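Local coordinates for protein 4-alpha-glucanotransferase (Corynebacterium glutamicum, PDB 5B68) that is an amylomaltase, also called disproportionating enzyme, a bacterial glucanotransferase with an N-terminal beta-sandwich domain and a TIM-barrel-type domain, at residues R177-Y185 with G212-M221; A575-L583 with A659-Y670. One frame throughout, in Å; residues are numbered along the deposited sequence.

Contact 1: R177-Y185 with G212-M221; sequences RSGVMAQIY and GADFLLINPM. With SO4 (sulfate ion), chain H.
V180 pairs with L216, and M181 with L217, where strand 177-182 runs parallel to strand 215-218; with helix 198-209 between them in the chain, the two strands form the first beta-alpha-beta unit of the TIM barrel. V180 N donates to F215 O, V180 O accepts from L217 N, and L217 O takes A182 N at 2.8 Å. V180, A182 and L216 point to the face covered by helix 198-209. There CD1 of L216 lies 4.0 Å from CG1 of V180, the two side chains meeting at a slant. On the other face the CG atoms of M181 and L217 touch at 3.9 Å. Beyond CG the M181 chain bends (chi2 -82°) and leads its sulfur away from L217, to a weak bond from Q183 NE2. Q183 OE1 in turn accepts Y185 OH on a lone pair. The F215 ring lies flat against G179, whose CA sits 3.5 Å from the ring centroid and 13° off its normal, a CH-pi contact. Its chi1 of 64°, with CG between the backbone N and the carbonyl carbon, folds the ring back over that glycine. At the strand start R177 NH1 makes a salt bridge to D214 OD2 (3.1 Å); the oxygen lies in the guanidinium plane, but the nitrogen comes from above the carboxylate. D214 OD1 is held by S380 N, and R177 NH2 binds a sulfate that K171 shares. Beside this pair, a water accepts S178 N at 2.9 Å and lies 2.7 Å from D214 OD2.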
# COMPACT_ATOMS: atom_id res chain seq x y z
N ARG A 177 3.22 3.90 -21.84
CA ARG A 177 4.12 4.91 -21.33
C ARG A 177 5.17 4.32 -20.41
O ARG A 177 5.07 3.19 -19.99
CB ARG A 177 3.37 5.98 -20.54
CG ARG A 177 2.19 6.57 -21.24
CD ARG A 177 2.53 7.28 -22.54
NE ARG A 177 1.30 7.71 -23.15
CZ ARG A 177 0.68 8.83 -22.86
NH1 ARG A 177 1.22 9.67 -22.01
NH2 ARG A 177 -0.46 9.12 -23.43
N SER A 178 6.17 5.13 -20.11
CA SER A 178 7.20 4.73 -19.14
C SER A 178 7.17 5.66 -17.98
O SER A 178 6.66 6.78 -18.09
CB SER A 178 8.62 4.75 -19.73
OG SER A 178 9.05 6.08 -19.98
N GLY A 179 7.82 5.24 -16.91
CA GLY A 179 8.05 6.07 -15.73
C GLY A 179 9.27 5.63 -15.00
O GLY A 179 9.99 4.80 -15.52
N VAL A 180 9.52 6.24 -13.83
CA VAL A 180 10.67 6.05 -13.05
C VAL A 180 10.20 5.75 -11.63
O VAL A 180 9.20 6.34 -11.16
CB VAL A 180 11.55 7.34 -12.99
CG1 VAL A 180 12.69 7.20 -11.99
CG2 VAL A 180 12.09 7.74 -14.39
N MET A 181 10.86 4.82 -10.97
CA MET A 181 10.65 4.59 -9.52
C MET A 181 11.83 5.09 -8.71
O MET A 181 13.01 4.82 -9.03
CB MET A 181 10.44 3.11 -9.20
CG MET A 181 10.23 2.78 -7.69
SD MET A 181 11.71 2.65 -6.68
CE MET A 181 12.12 0.94 -7.04
N ALA A 182 11.54 5.83 -7.64
CA ALA A 182 12.57 6.31 -6.75
C ALA A 182 12.16 6.07 -5.29
O ALA A 182 10.99 6.25 -4.94
CB ALA A 182 12.83 7.77 -6.93
N GLN A 183 13.14 5.67 -4.48
CA GLN A 183 12.97 5.66 -3.03
C GLN A 183 13.29 7.05 -2.54
O GLN A 183 14.46 7.43 -2.31
CB GLN A 183 13.84 4.59 -2.39
CG GLN A 183 13.52 3.22 -2.88
CD GLN A 183 12.20 2.69 -2.32
OE1 GLN A 183 12.11 2.52 -1.11
NE2 GLN A 183 11.23 2.38 -3.17
N ILE A 184 12.27 7.90 -2.44
CA ILE A 184 12.52 9.34 -2.34
C ILE A 184 13.33 9.80 -1.12
O ILE A 184 14.08 10.77 -1.21
CB ILE A 184 11.19 10.19 -2.53
CG1 ILE A 184 11.48 11.66 -2.77
CG2 ILE A 184 10.30 10.00 -1.33
CD1 ILE A 184 12.25 11.88 -4.05
N TYR A 185 13.18 9.11 0.00
CA TYR A 185 13.97 9.41 1.24
C TYR A 185 15.49 9.29 0.93
O TYR A 185 16.32 9.92 1.56
CB TYR A 185 13.60 8.41 2.39
CG TYR A 185 13.63 6.97 2.01
CD1 TYR A 185 14.85 6.26 2.02
CD2 TYR A 185 12.51 6.31 1.55
CE1 TYR A 185 14.91 4.98 1.62
CE2 TYR A 185 12.56 4.98 1.13
CZ TYR A 185 13.79 4.34 1.16
OH TYR A 185 13.92 3.07 0.74
N GLY A 212 11.05 11.96 -20.77
CA GLY A 212 9.99 11.12 -21.23
C GLY A 212 9.14 10.41 -20.18
O GLY A 212 8.21 9.78 -20.53
N ALA A 213 9.54 10.43 -18.91
CA ALA A 213 8.80 9.74 -17.89
C ALA A 213 7.41 10.34 -17.74
O ALA A 213 7.30 11.56 -17.64
CB ALA A 213 9.56 9.82 -16.57
N ASP A 214 6.38 9.49 -17.63
CA ASP A 214 5.00 9.94 -17.39
C ASP A 214 4.53 9.74 -15.92
O ASP A 214 3.46 10.29 -15.55
CB ASP A 214 4.03 9.30 -18.36
CG ASP A 214 3.87 10.12 -19.65
OD1 ASP A 214 3.70 11.35 -19.51
OD2 ASP A 214 4.02 9.55 -20.77
N PHE A 215 5.32 9.03 -15.13
CA PHE A 215 5.04 8.93 -13.72
C PHE A 215 6.31 8.80 -12.91
O PHE A 215 7.33 8.42 -13.44
CB PHE A 215 4.10 7.77 -13.43
CG PHE A 215 4.66 6.43 -13.76
CD1 PHE A 215 5.39 5.74 -12.83
CD2 PHE A 215 4.44 5.86 -14.97
CE1 PHE A 215 5.90 4.52 -13.12
CE2 PHE A 215 4.95 4.62 -15.27
CZ PHE A 215 5.68 3.95 -14.34
N LEU A 216 6.23 9.15 -11.64
CA LEU A 216 7.28 8.89 -10.69
C LEU A 216 6.68 8.07 -9.53
O LEU A 216 5.92 8.57 -8.72
CB LEU A 216 7.87 10.19 -10.16
CG LEU A 216 8.98 10.01 -9.15
CD1 LEU A 216 10.22 9.40 -9.78
CD2 LEU A 216 9.27 11.36 -8.54
N LEU A 217 7.00 6.78 -9.54
CA LEU A 217 6.54 5.84 -8.49
C LEU A 217 7.48 5.98 -7.36
O LEU A 217 8.71 5.89 -7.52
CB LEU A 217 6.51 4.40 -9.03
CG LEU A 217 6.35 3.22 -8.11
CD1 LEU A 217 5.00 3.31 -7.38
CD2 LEU A 217 6.34 1.90 -8.82
N ILE A 218 6.92 6.11 -6.17
CA ILE A 218 7.66 6.23 -4.96
C ILE A 218 7.28 5.20 -3.88
O ILE A 218 6.34 4.40 -4.02
CB ILE A 218 7.64 7.67 -4.39
CG1 ILE A 218 6.19 8.07 -4.02
CG2 ILE A 218 8.23 8.63 -5.41
CD1 ILE A 218 6.07 9.35 -3.27
N ASN A 219 8.09 5.15 -2.85
CA ASN A 219 7.77 4.38 -1.65
C ASN A 219 6.55 4.92 -0.95
O ASN A 219 6.21 6.07 -1.13
CB ASN A 219 8.94 4.40 -0.66
CG ASN A 219 9.37 5.83 -0.32
OD1 ASN A 219 9.00 6.42 0.75
ND2 ASN A 219 10.08 6.43 -1.19
N PRO A 220 5.94 4.07 -0.07
CA PRO A 220 4.87 4.56 0.77
C PRO A 220 5.37 5.75 1.58
O PRO A 220 6.54 5.79 2.03
CB PRO A 220 4.56 3.35 1.70
CG PRO A 220 5.06 2.12 0.96
CD PRO A 220 6.22 2.65 0.17
N MET A 221 4.47 6.68 1.79
CA MET A 221 4.78 7.92 2.54
C MET A 221 3.92 8.11 3.82
O MET A 221 3.72 9.23 4.33
CB MET A 221 4.52 9.07 1.61
CG MET A 221 5.26 8.99 0.27
SD MET A 221 7.01 9.34 0.52
CE MET A 221 6.90 11.13 0.58
S SO4 H . -1.64 12.65 -22.38
O1 SO4 H . -2.45 13.02 -23.56
O2 SO4 H . -1.94 13.50 -21.18
O3 SO4 H . -1.93 11.24 -22.07
O4 SO4 H . -0.21 12.83 -22.73
O HOH W 1 6.14 7.88 -21.17

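Contact 2: A575-L583 with A659-Y670; sequences ALRERLGVL and AQNQPGTTRDMY. With SO4 (sulfate ion), chain E.
The last turn of helix 572-579, closed by a Schellman motif at G581, lies against the loop 659-670, bringing the CA atoms of L580 and M669 to 6.4 Å. Packing without polar bonds between the two segments makes the join, and most of it is apolar. L576 extends toward the loop with CG anti to its backbone N (chi1 -175°), and its two methyls divide the work. CD1 meets Y670 CE1 at 3.6 Å; CD2 stands over one face of the same ring, offset toward the rim, and also touches A659 CB and Q662 NE2. The Y670 ring is fixed at its far end, where OH donates to A659 O (2.6 Å). R577 crosses the Q662 side chain at about a right angle, laying CG 3.7 Å from Q662 OE1. One turn on, L580 CD1 touches both T665 CG2 (3.6 Å) and Y670 CB, which lie in directions about a right angle apart, while CD2 rests 3.2 Å from M669 O. V582, just past the helix, presses CG2 on M669 CE at 3.5 Å, a tight carbon pair. Q662 O accepts both T665 N and T665 OG1, bracing the type II turn from Q662 to T665; on its outer side G664 N and N661 ND2 bind a sulfate. A Schellman-ended helix that follows the seventh strand of the TIM barrel is thus packed on the loop beyond the eighth.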
# COMPACT_ATOMS: atom_id res chain seq x y z
N ALA A 575 26.14 -12.46 -3.32
CA ALA A 575 27.18 -11.96 -2.42
C ALA A 575 26.59 -11.32 -1.16
O ALA A 575 27.12 -11.50 -0.08
CB ALA A 575 28.10 -10.97 -3.14
N LEU A 576 25.48 -10.60 -1.31
CA LEU A 576 24.85 -9.89 -0.20
C LEU A 576 24.18 -10.89 0.76
O LEU A 576 24.38 -10.80 1.95
CB LEU A 576 23.80 -8.86 -0.69
CG LEU A 576 23.19 -8.01 0.43
CD1 LEU A 576 24.27 -7.29 1.24
CD2 LEU A 576 22.16 -7.00 -0.09
N ARG A 577 23.44 -11.86 0.23
CA ARG A 577 22.80 -12.87 1.09
C ARG A 577 23.86 -13.71 1.84
O ARG A 577 23.70 -14.00 3.03
CB ARG A 577 21.81 -13.75 0.31
CG ARG A 577 20.46 -13.06 -0.01
CD ARG A 577 19.35 -14.07 -0.36
NE ARG A 577 19.65 -14.81 -1.59
CZ ARG A 577 19.10 -15.97 -1.98
NH1 ARG A 577 18.17 -16.58 -1.24
NH2 ARG A 577 19.49 -16.52 -3.13
N GLU A 578 24.96 -14.04 1.16
CA GLU A 578 26.07 -14.78 1.78
C GLU A 578 26.76 -14.06 2.92
O GLU A 578 27.01 -14.65 3.96
CB GLU A 578 27.10 -15.18 0.70
CG GLU A 578 28.28 -16.01 1.20
CD GLU A 578 27.90 -17.21 2.10
OE1 GLU A 578 28.79 -17.69 2.83
OE2 GLU A 578 26.73 -17.68 2.07
N ARG A 579 27.04 -12.77 2.75
CA ARG A 579 27.74 -12.04 3.78
C ARG A 579 26.84 -11.74 4.96
O ARG A 579 27.35 -11.53 6.05
CB ARG A 579 28.47 -10.80 3.27
CG ARG A 579 27.64 -9.60 2.84
CD ARG A 579 28.61 -8.59 2.29
NE ARG A 579 28.01 -7.39 1.69
CZ ARG A 579 27.89 -7.15 0.38
NH1 ARG A 579 28.30 -8.00 -0.58
NH2 ARG A 579 27.35 -5.99 0.01
N LEU A 580 25.53 -11.74 4.78
CA LEU A 580 24.65 -11.57 5.91
C LEU A 580 24.32 -12.93 6.54
O LEU A 580 23.68 -12.96 7.58
CB LEU A 580 23.39 -10.81 5.52
CG LEU A 580 23.62 -9.44 4.88
CD1 LEU A 580 22.27 -8.87 4.42
CD2 LEU A 580 24.40 -8.44 5.75
N GLY A 581 24.79 -14.03 5.95
CA GLY A 581 24.55 -15.38 6.49
C GLY A 581 23.12 -15.87 6.28
O GLY A 581 22.61 -16.69 7.04
N VAL A 582 22.49 -15.35 5.23
CA VAL A 582 21.09 -15.55 4.88
C VAL A 582 20.96 -16.36 3.59
O VAL A 582 19.86 -16.68 3.13
CB VAL A 582 20.45 -14.14 4.77
CG1 VAL A 582 19.23 -14.08 3.86
CG2 VAL A 582 20.16 -13.63 6.18
N LEU A 583 22.10 -16.69 3.00
CA LEU A 583 22.20 -17.74 2.01
C LEU A 583 22.56 -18.95 2.88
O LEU A 583 23.41 -18.81 3.79
CB LEU A 583 23.33 -17.42 1.02
CG LEU A 583 23.25 -17.72 -0.48
CD1 LEU A 583 24.64 -18.03 -0.99
CD2 LEU A 583 22.28 -18.84 -0.79
N ALA A 659 21.72 -2.72 -2.69
CA ALA A 659 20.31 -3.03 -2.38
C ALA A 659 19.78 -2.09 -1.33
O ALA A 659 20.52 -1.65 -0.42
CB ALA A 659 20.11 -4.47 -1.95
N GLN A 660 18.53 -1.67 -1.53
CA GLN A 660 17.88 -0.80 -0.56
C GLN A 660 17.34 -1.65 0.61
O GLN A 660 17.35 -1.20 1.77
CB GLN A 660 16.69 -0.07 -1.21
CG GLN A 660 16.06 1.03 -0.32
CD GLN A 660 17.00 2.11 0.12
OE1 GLN A 660 17.41 2.15 1.29
NE2 GLN A 660 17.35 3.06 -0.80
N ASN A 661 16.80 -2.80 0.25
CA ASN A 661 16.23 -3.75 1.22
C ASN A 661 16.68 -5.15 0.86
O ASN A 661 16.64 -5.52 -0.33
CB ASN A 661 14.70 -3.70 1.14
CG ASN A 661 14.00 -4.62 2.19
OD1 ASN A 661 14.38 -4.64 3.35
ND2 ASN A 661 12.97 -5.34 1.77
N GLN A 662 17.09 -5.94 1.87
CA GLN A 662 17.30 -7.39 1.67
C GLN A 662 16.16 -8.09 2.41
O GLN A 662 16.17 -8.07 3.64
CB GLN A 662 18.68 -7.84 2.19
CG GLN A 662 18.89 -9.34 2.08
CD GLN A 662 18.73 -9.82 0.65
OE1 GLN A 662 17.81 -10.57 0.32
NE2 GLN A 662 19.60 -9.32 -0.22
N PRO A 663 15.13 -8.62 1.69
CA PRO A 663 13.98 -9.20 2.42
C PRO A 663 14.40 -10.30 3.40
O PRO A 663 15.43 -10.97 3.16
CB PRO A 663 13.07 -9.75 1.29
CG PRO A 663 13.31 -8.78 0.18
CD PRO A 663 14.79 -8.46 0.25
N GLY A 664 13.69 -10.37 4.53
CA GLY A 664 14.04 -11.33 5.57
C GLY A 664 15.42 -11.14 6.21
O GLY A 664 16.02 -12.12 6.70
N THR A 665 15.95 -9.92 6.17
CA THR A 665 17.02 -9.52 7.06
C THR A 665 16.43 -8.45 7.93
O THR A 665 15.42 -7.84 7.57
CB THR A 665 18.22 -8.88 6.36
OG1 THR A 665 17.79 -7.77 5.57
CG2 THR A 665 18.95 -9.89 5.48
N THR A 666 17.05 -8.22 9.08
CA THR A 666 16.58 -7.25 10.04
C THR A 666 17.58 -6.12 10.13
O THR A 666 18.70 -6.20 9.62
CB THR A 666 16.45 -7.92 11.45
OG1 THR A 666 17.53 -8.87 11.60
CG2 THR A 666 15.16 -8.67 11.56
N ARG A 667 17.19 -5.06 10.81
CA ARG A 667 17.93 -3.82 10.77
C ARG A 667 19.34 -3.89 11.37
O ARG A 667 20.19 -3.08 11.03
CB ARG A 667 17.12 -2.69 11.38
CG ARG A 667 16.99 -2.74 12.91
CD ARG A 667 15.90 -1.79 13.41
NE ARG A 667 15.62 -2.00 14.82
CZ ARG A 667 14.77 -2.88 15.33
NH1 ARG A 667 14.07 -3.73 14.57
NH2 ARG A 667 14.65 -2.96 16.67
N ASP A 668 19.59 -4.83 12.26
CA ASP A 668 20.96 -5.06 12.77
C ASP A 668 21.83 -5.86 11.77
O ASP A 668 23.02 -5.99 11.95
CB ASP A 668 20.93 -5.82 14.11
CG ASP A 668 20.16 -7.15 14.00
OD1 ASP A 668 19.46 -7.40 12.96
OD2 ASP A 668 20.23 -7.91 14.99
N MET A 669 21.23 -6.43 10.74
CA MET A 669 21.98 -7.16 9.73
C MET A 669 22.45 -6.28 8.54
O MET A 669 23.55 -6.43 8.04
CB MET A 669 21.12 -8.33 9.27
CG MET A 669 20.64 -9.24 10.42
SD MET A 669 19.48 -10.45 9.81
CE MET A 669 20.63 -11.46 8.87
N TYR A 670 21.60 -5.37 8.09
CA TYR A 670 21.87 -4.55 6.88
C TYR A 670 21.05 -3.30 7.06
O TYR A 670 19.92 -3.39 7.58
CB TYR A 670 21.40 -5.31 5.65
CG TYR A 670 21.72 -4.61 4.34
CD1 TYR A 670 22.98 -4.67 3.80
CD2 TYR A 670 20.74 -3.91 3.64
CE1 TYR A 670 23.29 -4.05 2.58
CE2 TYR A 670 21.02 -3.29 2.42
CZ TYR A 670 22.32 -3.35 1.89
OH TYR A 670 22.65 -2.70 0.68
S SO4 E . 11.00 -7.61 4.56
O1 SO4 E . 11.22 -6.22 4.05
O2 SO4 E . 9.69 -7.59 5.23
O3 SO4 E . 10.97 -8.55 3.42
O4 SO4 E . 12.11 -8.04 5.43

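Contact 1 belongs to the strand core of the barrel, and contact 2 to the loops and helices built beyond its strand ends; their centres are 25 Å apart. They meet through Q660: its CG lies 3.1 Å from Y185 OH, and its NE2 lies 4.1 Å from Q183 CB. The chain supplies a second tie, because strand 645-649 bonds along the edge of 177-182 not used by 215-218, then leads through helix 650-654 into 659-670. Each contact carries a sulfate, probably from the crystallisation liquor. The sulfate of chain H at R177 and that of chain E at G664 lie far from each other, so the two anions mark separate places on the protein.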